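PDB 6V8M: Ara h 8 allergen isoform, which possibly binds abscisic acid or other small hydrophobic molecules in the internal cavity of its Bet v 1-type fold, and is a peanut allergen of the PR-10 family. Local coordinates for residues K33-P36 with A37-S40; A125-P128 with D129-Q133; Q140-F143 with K144-G148. All blocks are in the same frame, centred on the assembly; numbering follows the deposited sequence.

Interactions 1 and 3 border the same ligand, the 8-anilino-1-naphthalene sulfonate of chain D, and lie against each other, their centres about 12 Å apart. Among the contacts that join them, Ile35 CD1 rests on Ala145 CB at 3.8 Å, and Ile38 CD1 meets Ile142 CD1 at 3.9 Å. Helix 129-152 is thereby packed against the passage from helix 27-34 to strand 38-45. Interaction 2 starts that long helix, about 23 Å from interaction 3 between centres and about 7 Å between nearest atoms, without touching it. It is farther from interaction 1, about 25 Å between centres, yet the side chain of His132 still comes within about 4 Å of a bound ligand.

Interaction 1: residues K33-P36 with A37-S40. With 2AN (8-anilino-1-naphthalene sulfonate), chain D.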
loop_
_atom_site.group_PDB
_atom_site.type_symbol
_atom_site.label_atom_id
_atom_site.label_comp_id
_atom_site.label_asym_id
_atom_site.label_seq_id
_atom_site.Cartn_x
_atom_site.Cartn_y
_atom_site.Cartn_z
ATOM N N LYS A 33 -1.070 -2.573 14.204
ATOM C CA LYS A 33 -0.552 -2.054 15.486
ATOM C C LYS A 33 -0.522 -0.534 15.462
ATOM O O LYS A 33 -0.641 0.071 16.531
ATOM C CB LYS A 33 0.878 -2.535 15.726
ATOM C CG LYS A 33 0.987 -3.876 16.405
ATOM C CD LYS A 33 2.375 -4.173 16.905
ATOM C CE LYS A 33 2.546 -5.654 17.157
ATOM N NZ LYS A 33 3.935 -5.975 17.561
ATOM N N LEU A 34 -0.315 0.053 14.280
ATOM C CA LEU A 34 -0.107 1.517 14.139
ATOM C C LEU A 34 -1.367 2.236 13.654
ATOM O O LEU A 34 -1.494 3.423 13.988
ATOM C CB LEU A 34 1.058 1.750 13.188
ATOM C CG LEU A 34 2.399 1.216 13.673
ATOM C CD1 LEU A 34 3.469 1.439 12.637
ATOM C CD2 LEU A 34 2.797 1.863 14.980
ATOM N N ILE A 35 -2.232 1.611 12.850
ATOM C CA ILE A 35 -3.439 2.312 12.323
ATOM C C ILE A 35 -4.639 1.735 13.061
ATOM O O ILE A 35 -5.018 0.604 12.792
ATOM C CB ILE A 35 -3.575 2.175 10.797
ATOM C CG1 ILE A 35 -2.354 2.720 10.055
ATOM C CG2 ILE A 35 -4.857 2.816 10.300
ATOM C CD1 ILE A 35 -2.227 4.224 10.083
ATOM N N PRO A 36 -5.240 2.493 14.003
ATOM C CA PRO A 36 -6.337 1.968 14.820
ATOM C C PRO A 36 -7.459 1.343 13.973
ATOM O O PRO A 36 -7.955 0.312 14.335
ATOM C CB PRO A 36 -6.825 3.228 15.550
ATOM C CG PRO A 36 -5.584 4.099 15.657
ATOM C CD PRO A 36 -4.914 3.897 14.313
ATOM N N ALA A 37 -7.807 1.962 12.846
ATOM C CA ALA A 37 -8.951 1.517 12.012
ATOM C C ALA A 37 -8.668 0.143 11.417
ATOM O O ALA A 37 -9.658 -0.569 11.180
ATOM C CB ALA A 37 -9.264 2.469 10.898
ATOM N N ILE A 38 -7.414 -0.190 11.091
ATOM C CA ILE A 38 -7.145 -1.525 10.486
ATOM C C ILE A 38 -7.113 -2.585 11.592
ATOM O O ILE A 38 -6.255 -2.482 12.533
ATOM C CB ILE A 38 -5.874 -1.510 9.640
ATOM C CG1 ILE A 38 -6.022 -0.530 8.472
ATOM C CG2 ILE A 38 -5.555 -2.920 9.170
ATOM C CD1 ILE A 38 -4.711 -0.156 7.817
ATOM N N GLN A 39 -8.023 -3.560 11.489
ATOM C CA GLN A 39 -8.210 -4.613 12.516
ATOM C C GLN A 39 -7.252 -5.762 12.254
ATOM O O GLN A 39 -6.693 -6.317 13.229
ATOM C CB GLN A 39 -9.633 -5.145 12.497
ATOM C CG GLN A 39 -10.684 -4.093 12.788
ATOM C CD GLN A 39 -10.441 -3.360 14.080
ATOM O OE1 GLN A 39 -10.585 -3.911 15.179
ATOM N NE2 GLN A 39 -10.130 -2.079 13.948
ATOM N N SER A 40 -7.052 -6.114 10.984
ATOM C CA SER A 40 -6.296 -7.334 10.673
ATOM C C SER A 40 -5.808 -7.324 9.249
ATOM O O SER A 40 -6.490 -6.778 8.388
ATOM C CB SER A 40 -7.112 -8.562 10.971
ATOM O OG SER A 40 -8.329 -8.570 10.234
HETATM C C1 2AN D . -6.502 4.674 7.266
HETATM C C2 2AN D . -5.361 4.306 6.628
HETATM C C3 2AN D . -5.328 3.183 5.796
HETATM C C4 2AN D . -6.431 2.416 5.647
HETATM C C5 2AN D . -7.641 2.751 6.289
HETATM C C6 2AN D . -8.785 1.955 6.080
HETATM C C7 2AN D . -9.958 2.274 6.659
HETATM C C8 2AN D . -10.074 3.423 7.464
HETATM N N 2AN D . -6.478 5.778 8.116
HETATM S S 2AN D . -9.296 5.664 8.718
HETATM C C9 2AN D . -8.989 4.211 7.735
HETATM C C10 2AN D . -7.715 3.913 7.122
HETATM C C11 2AN D . -5.794 6.988 7.948
HETATM C C12 2AN D . -5.474 7.488 6.691
HETATM C C13 2AN D . -4.813 8.702 6.576
HETATM C C14 2AN D . -4.480 9.419 7.702
HETATM C C15 2AN D . -4.800 8.929 8.951
HETATM C C16 2AN D . -5.448 7.713 9.084
HETATM O O1 2AN D . -8.891 6.777 7.908
HETATM O O2 2AN D . -10.648 5.645 9.161
HETATM O O3 2AN D . -8.384 5.575 9.971
#
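Ile35, the first residue to leave helical geometry after helix 27-34, meets Ile38 through both backbone and side chain. Its carbonyl O accepts a hydrogen bond from Ile38 N at 3.0 Å, which the N-H...O angle of 134° makes weak and bent. This bond closes a type I beta turn running from Ile35 to Ile38. The Ile35 side chain divides the work between its branches: chi1 of -58° sets CG1 beside the backbone N and leaves CG2 anti to it, where CG2 meets Ile38, whereas CG1 leads away from the turn, to helix 129-152. The two isoleucines cross obliquely, with Ile35 CG2 3.9 Å from Ile38 CD1. The same CG2 methyl also approaches the naphthalene atom C1 of the chain D ligand, 3.9 Å away, and Ile38 CD1 is 3.8 Å from its C4; two methyls that touch each other thus also line one aromatic system.

Pro36, solvent-exposed, occupies the second position of the turn. Next along, Ala37 CB sits 3.4 Å from ligand O3, a sulfonate oxygen, and 3.6 Å from C9, the ring carbon that carries the sulfonate. On the outer side, Gln39 NE2 donates a nearly straight bond (172°) to Ala37 O over 3.2 Å. The donor stands above the carbonyl plane, not on a lone pair, while the acceptor lies in the plane of the Gln39 amide.

Backbone bonds from Ala37 to Val59, and from Gln39 and Ser40 to Thr57, dock the chain on strand 53-59; the latter pair forms a classic beta bulge. This helix-to-edge-strand turn belongs to the helix-grip fold of Bet v 1 proteins, where it borders the ligand-binding cavity.

Interaction 2: residues A125-P128 with D129-Q133; sequences APLP and DEVHQ
Leu127 reaches over the first turn of helix 129-152 with both of its methyls, and this is the close-packed part of the contact. With CG anti to the backbone N (chi1 171°), the branch is carried to the helix: CD1 lies 3.9 Å from Val131 CG1, and CD2 is 3.9 Å from His132 CB, Leu127 and His132 crossing at about a right angle. The leucine also packs on Phe6, Leu95 and Phe119 of the sheet. Val131 turns its other methyl, CG2, to the ring of Pro128, whose CG lies alongside at 4.1 Å. Pro128 is the N-cap residue. Its carbonyl O receives His132 N at 3.2 Å in a nearly straight bond (171°), and Val131 N at 3.1 Å in a weak, bent one (131°).

The solvent side is looser. There the link between the segments runs through a water that donates to Leu127 O at 2.8 Å and to Asp129 OD1 at 3.1 Å, while the carboxylate itself makes no direct hydrogen bond across the contact.

Chemically, Pro128 O is the first acceptor of the helix, but the proline has no polar side chain with which to cap the first N-H groups; hydrocarbon fastens this end to the sheet. A carboxylate at Asp129, at the N-terminal end, would probably be favoured by the helix dipole, with the water tying it to the incoming loop.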
loop_
_atom_site.group_PDB
_atom_site.type_symbol
_atom_site.label_atom_id
_atom_site.label_comp_id
_atom_site.label_asym_id
_atom_site.label_seq_id
_atom_site.Cartn_x
_atom_site.Cartn_y
_atom_site.Cartn_z
ATOM N N ALA A 125 -15.863 7.083 -17.355
ATOM C CA ALA A 125 -15.876 8.439 -16.753
ATOM C C ALA A 125 -14.510 8.714 -16.132
ATOM O O ALA A 125 -13.800 7.754 -15.774
ATOM C CB ALA A 125 -16.954 8.554 -15.714
ATOM N N PRO A 126 -14.112 10.003 -15.950
ATOM C CA PRO A 126 -12.853 10.302 -15.280
ATOM C C PRO A 126 -12.901 9.697 -13.868
ATOM O O PRO A 126 -13.962 9.539 -13.324
ATOM C CB PRO A 126 -12.765 11.838 -15.298
ATOM C CG PRO A 126 -13.702 12.247 -16.421
ATOM C CD PRO A 126 -14.817 11.224 -16.400
ATOM N N LEU A 127 -11.749 9.342 -13.329
ATOM C CA LEU A 127 -11.628 8.902 -11.922
ATOM C C LEU A 127 -12.083 10.062 -11.041
ATOM O O LEU A 127 -11.593 11.175 -11.181
ATOM C CB LEU A 127 -10.160 8.529 -11.683
ATOM C CG LEU A 127 -9.754 8.243 -10.251
ATOM C CD1 LEU A 127 -10.339 6.938 -9.781
ATOM C CD2 LEU A 127 -8.240 8.233 -10.146
ATOM N N PRO A 128 -13.065 9.888 -10.133
ATOM C CA PRO A 128 -13.499 10.987 -9.268
ATOM C C PRO A 128 -12.369 11.466 -8.348
ATOM O O PRO A 128 -11.639 10.631 -7.827
ATOM C CB PRO A 128 -14.655 10.404 -8.461
ATOM C CG PRO A 128 -15.075 9.179 -9.235
ATOM C CD PRO A 128 -13.809 8.651 -9.870
ATOM N N ASP A 129 -12.246 12.787 -8.174
ATOM C CA ASP A 129 -11.157 13.382 -7.359
ATOM C C ASP A 129 -11.211 12.790 -5.945
ATOM O O ASP A 129 -10.145 12.586 -5.365
ATOM C CB ASP A 129 -11.239 14.911 -7.354
ATOM C CG ASP A 129 -10.960 15.574 -8.699
ATOM O OD1 ASP A 129 -10.483 14.891 -9.642
ATOM O OD2 ASP A 129 -11.253 16.773 -8.811
ATOM N N GLU A 130 -12.414 12.519 -5.423
ATOM C CA GLU A 130 -12.611 12.056 -4.014
ATOM C C GLU A 130 -11.995 10.660 -3.858
ATOM O O GLU A 130 -11.457 10.342 -2.781
ATOM C CB GLU A 130 -14.102 12.054 -3.659
ATOM C CG GLU A 130 -14.375 11.736 -2.197
ATOM C CD GLU A 130 -15.702 12.223 -1.616
ATOM O OE1 GLU A 130 -16.404 13.052 -2.271
ATOM O OE2 GLU A 130 -16.033 11.774 -0.492
ATOM N N VAL A 131 -12.089 9.843 -4.900
ATOM C CA VAL A 131 -11.579 8.441 -4.875
ATOM C C VAL A 131 -10.049 8.481 -4.936
ATOM O O VAL A 131 -9.406 7.791 -4.129
ATOM C CB VAL A 131 -12.175 7.598 -6.015
ATOM C CG1 VAL A 131 -11.474 6.245 -6.124
ATOM C CG2 VAL A 131 -13.679 7.430 -5.850
ATOM N N HIS A 132 -9.498 9.305 -5.818
ATOM C CA HIS A 132 -8.039 9.520 -5.942
ATOM C C HIS A 132 -7.510 10.003 -4.579
ATOM O O HIS A 132 -6.537 9.441 -4.085
ATOM C CB HIS A 132 -7.700 10.493 -7.076
ATOM C CG HIS A 132 -6.274 10.903 -7.051
ATOM N ND1 HIS A 132 -5.842 12.086 -6.444
ATOM C CD2 HIS A 132 -5.179 10.320 -7.567
ATOM C CE1 HIS A 132 -4.533 12.173 -6.561
ATOM N NE2 HIS A 132 -4.109 11.130 -7.276
ATOM N N GLN A 133 -8.166 10.998 -3.989
ATOM C CA GLN A 133 -7.732 11.627 -2.716
ATOM C C GLN A 133 -7.751 10.574 -1.617
ATOM O O GLN A 133 -6.815 10.552 -0.814
ATOM C CB GLN A 133 -8.580 12.842 -2.337
ATOM C CG GLN A 133 -8.365 13.320 -0.890
ATOM C CD GLN A 133 -9.058 14.627 -0.558
ATOM O OE1 GLN A 133 -9.110 15.557 -1.363
ATOM N NE2 GLN A 133 -9.582 14.726 0.655
HETATM O O HOH W 1 -11.711 13.745 -12.188
#

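Interaction 3: residues Q140-F143 with K144-G148. With 2AN (8-anilino-1-naphthalene sulfonate), chain C; 2AN (8-anilino-1-naphthalene sulfonate), chain D; 2AN (8-anilino-1-naphthalene sulfonate), chain E.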
loop_
_atom_site.group_PDB
_atom_site.type_symbol
_atom_site.label_atom_id
_atom_site.label_comp_id
_atom_site.label_asym_id
_atom_site.label_seq_id
_atom_site.Cartn_x
_atom_site.Cartn_y
_atom_site.Cartn_z
ATOM N N GLN A 140 -0.533 7.003 1.838
ATOM C CA GLN A 140 0.402 7.879 2.570
ATOM C C GLN A 140 0.314 7.629 4.076
ATOM O O GLN A 140 1.378 7.619 4.709
ATOM C CB GLN A 140 0.128 9.357 2.312
ATOM C CG GLN A 140 0.467 9.797 0.903
ATOM C CD GLN A 140 0.325 11.298 0.729
ATOM O OE1 GLN A 140 -0.143 12.000 1.622
ATOM N NE2 GLN A 140 0.701 11.811 -0.439
ATOM N N GLY A 141 -0.893 7.534 4.628
ATOM C CA GLY A 141 -1.103 7.383 6.078
ATOM C C GLY A 141 -0.421 6.147 6.618
ATOM O O GLY A 141 0.296 6.233 7.631
ATOM N N ILE A 142 -0.613 5.004 5.960
ATOM C CA ILE A 142 0.034 3.745 6.408
ATOM C C ILE A 142 1.543 3.943 6.322
ATOM O O ILE A 142 2.251 3.625 7.299
ATOM C CB ILE A 142 -0.445 2.539 5.588
ATOM C CG1 ILE A 142 -1.896 2.208 5.946
ATOM C CG2 ILE A 142 0.503 1.359 5.747
ATOM C CD1 ILE A 142 -2.569 1.311 4.948
ATOM N N PHE A 143 2.034 4.413 5.175
ATOM C CA PHE A 143 3.497 4.477 4.965
ATOM C C PHE A 143 4.141 5.398 6.011
ATOM O O PHE A 143 5.186 5.062 6.636
ATOM C CB PHE A 143 3.776 4.955 3.543
ATOM C CG PHE A 143 5.227 4.829 3.168
ATOM C CD1 PHE A 143 6.112 5.843 3.445
ATOM C CD2 PHE A 143 5.685 3.693 2.521
ATOM C CE1 PHE A 143 7.445 5.707 3.086
ATOM C CE2 PHE A 143 7.007 3.575 2.136
ATOM C CZ PHE A 143 7.881 4.584 2.428
ATOM N N LYS A 144 3.526 6.563 6.215
ATOM C CA LYS A 144 4.070 7.602 7.119
ATOM C C LYS A 144 3.891 7.198 8.585
ATOM O O LYS A 144 4.713 7.612 9.424
ATOM C CB LYS A 144 3.490 8.967 6.774
ATOM C CG LYS A 144 3.962 9.405 5.397
ATOM C CD LYS A 144 3.398 10.660 4.877
ATOM C CE LYS A 144 3.979 10.982 3.510
ATOM N NZ LYS A 144 5.336 11.547 3.634
ATOM N N ALA A 145 2.851 6.443 8.919
ATOM C CA ALA A 145 2.733 5.918 10.297
ATOM C C ALA A 145 3.871 4.930 10.577
ATOM O O ALA A 145 4.497 4.977 11.662
ATOM C CB ALA A 145 1.352 5.330 10.497
ATOM N N ILE A 146 4.194 4.068 9.612
ATOM C CA ILE A 146 5.314 3.110 9.781
ATOM C C ILE A 146 6.631 3.887 9.824
ATOM O O ILE A 146 7.481 3.572 10.683
ATOM C CB ILE A 146 5.266 2.044 8.677
ATOM C CG1 ILE A 146 4.002 1.178 8.829
ATOM C CG2 ILE A 146 6.536 1.220 8.765
ATOM C CD1 ILE A 146 3.712 0.229 7.688
ATOM N N GLU A 147 6.787 4.873 8.940
ATOM C CA GLU A 147 8.021 5.691 8.921
ATOM C C GLU A 147 8.215 6.354 10.297
ATOM O O GLU A 147 9.327 6.337 10.839
ATOM C CB GLU A 147 7.938 6.703 7.787
ATOM C CG GLU A 147 9.105 7.663 7.761
ATOM C CD GLU A 147 8.796 8.893 6.942
ATOM O OE1 GLU A 147 7.784 9.565 7.255
ATOM O OE2 GLU A 147 9.534 9.144 5.984
ATOM N N GLY A 148 7.157 6.906 10.881
ATOM C CA GLY A 148 7.239 7.575 12.192
ATOM C C GLY A 148 7.620 6.603 13.290
ATOM O O GLY A 148 8.425 6.951 14.163
HETATM C C1 2AN C . 1.837 6.489 -2.848
HETATM C C2 2AN C . 1.410 5.202 -3.015
HETATM C C3 2AN C . 1.844 4.167 -2.175
HETATM C C4 2AN C . 2.723 4.443 -1.184
HETATM C C5 2AN C . 3.197 5.759 -0.965
HETATM C C6 2AN C . 4.110 5.999 0.084
HETATM C C7 2AN C . 4.599 7.221 0.331
HETATM C C8 2AN C . 4.198 8.305 -0.459
HETATM N N 2AN C . 1.388 7.499 -3.748
HETATM S S 2AN C . 2.931 9.637 -2.330
HETATM C C9 2AN C . 3.316 8.136 -1.491
HETATM C C10 2AN C . 2.764 6.836 -1.802
HETATM C C11 2AN C . 0.153 7.618 -4.407
HETATM C C12 2AN C . -0.985 6.994 -3.912
HETATM C C13 2AN C . -2.187 7.108 -4.585
HETATM C C14 2AN C . -2.284 7.855 -5.736
HETATM C C15 2AN C . -1.165 8.492 -6.224
HETATM C C16 2AN C . 0.050 8.373 -5.571
HETATM O O1 2AN C . 1.520 9.808 -2.330
HETATM O O2 2AN C . 3.371 9.471 -3.767
HETATM O O3 2AN C . 3.704 10.656 -1.692
HETATM C C1 2AN D . -6.502 4.674 7.266
HETATM C C2 2AN D . -5.361 4.306 6.628
HETATM C C3 2AN D . -5.328 3.183 5.796
HETATM C C4 2AN D . -6.431 2.416 5.647
HETATM C C5 2AN D . -7.641 2.751 6.289
HETATM C C6 2AN D . -8.785 1.955 6.080
HETATM C C7 2AN D . -9.958 2.274 6.659
HETATM C C8 2AN D . -10.074 3.423 7.464
HETATM N N 2AN D . -6.478 5.778 8.116
HETATM S S 2AN D . -9.296 5.664 8.718
HETATM C C9 2AN D . -8.989 4.211 7.735
HETATM C C10 2AN D . -7.715 3.913 7.122
HETATM C C11 2AN D . -5.794 6.988 7.948
HETATM C C12 2AN D . -5.474 7.488 6.691
HETATM C C13 2AN D . -4.813 8.702 6.576
HETATM C C14 2AN D . -4.480 9.419 7.702
HETATM C C15 2AN D . -4.800 8.929 8.951
HETATM C C16 2AN D . -5.448 7.713 9.084
HETATM O O1 2AN D . -8.891 6.777 7.908
HETATM O O2 2AN D . -10.648 5.645 9.161
HETATM O O3 2AN D . -8.384 5.575 9.971
HETATM C C1 2AN E . -7.983 0.267 1.425
HETATM C C2 2AN E . -9.031 0.733 0.680
HETATM C C3 2AN E . -8.833 1.609 -0.389
HETATM C C4 2AN E . -7.593 2.096 -0.625
HETATM C C5 2AN E . -6.473 1.653 0.114
HETATM C C6 2AN E . -5.187 2.151 -0.193
HETATM C C7 2AN E . -4.108 1.762 0.489
HETATM C C8 2AN E . -4.214 0.797 1.496
HETATM N N 2AN E . -8.214 -0.535 2.553
HETATM S S 2AN E . -5.352 -1.037 3.011
HETATM C C9 2AN E . -5.435 0.314 1.873
HETATM C C10 2AN E . -6.633 0.713 1.176
HETATM C C11 2AN E . -9.439 -0.785 3.208
HETATM C C12 2AN E . -9.532 -1.993 3.890
HETATM C C13 2AN E . -10.718 -2.349 4.510
HETATM C C14 2AN E . -11.805 -1.507 4.476
HETATM C C15 2AN E . -11.720 -0.305 3.809
HETATM C C16 2AN E . -10.544 0.061 3.175
HETATM O O1 2AN E . -6.156 -2.078 2.442
HETATM O O2 2AN E . -3.973 -1.369 3.217
HETATM O O3 2AN E . -5.994 -0.623 4.348
#
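The ligand cavity of this Bet v 1 fold is walled on one side by the long helix 129-152, whose consecutive turns Gln140-Phe143 and Lys144-Gly148 present side chains to three bound 8-anilino-1-naphthalene sulfonates. Successive i to i+4 backbone bonds hold these turns, from Lys144 N to Gln140 O at 2.8 Å through to Glu147 N to Phe143 O at 2.8 Å. One turn apart, Ile142 and Ile146 run side by side, CG2 of the first 3.9 Å from CD1 of the second.

Gln140 extends its chain to the chain C ligand, where NE2 donates to sulfonate O1 at 2.9 Å in a nearly straight bond (167°). The C6-C7 edge of that ligand's naphthalene comes over one face of the Phe143 ring, C6 3.5 Å from CG and toward the rim, the two planes steeply inclined. Placing CG anti to the backbone N (chi1 -170°) swings the ring to this position. Ile142 CD1 instead points between two other ligands, 3.4 Å from C3 of chain D and 3.5 Å from sulfonate O2 of chain E. Away from the ligands, Glu147 OE2 is hydrogen-bonded to Ser12 OG.

This part of the wall thus offers mainly apolar surface, phenyl and aliphatic, with one neutral amide donor for a sulfonate, consistent with a pocket that accepts amphiphilic molecules.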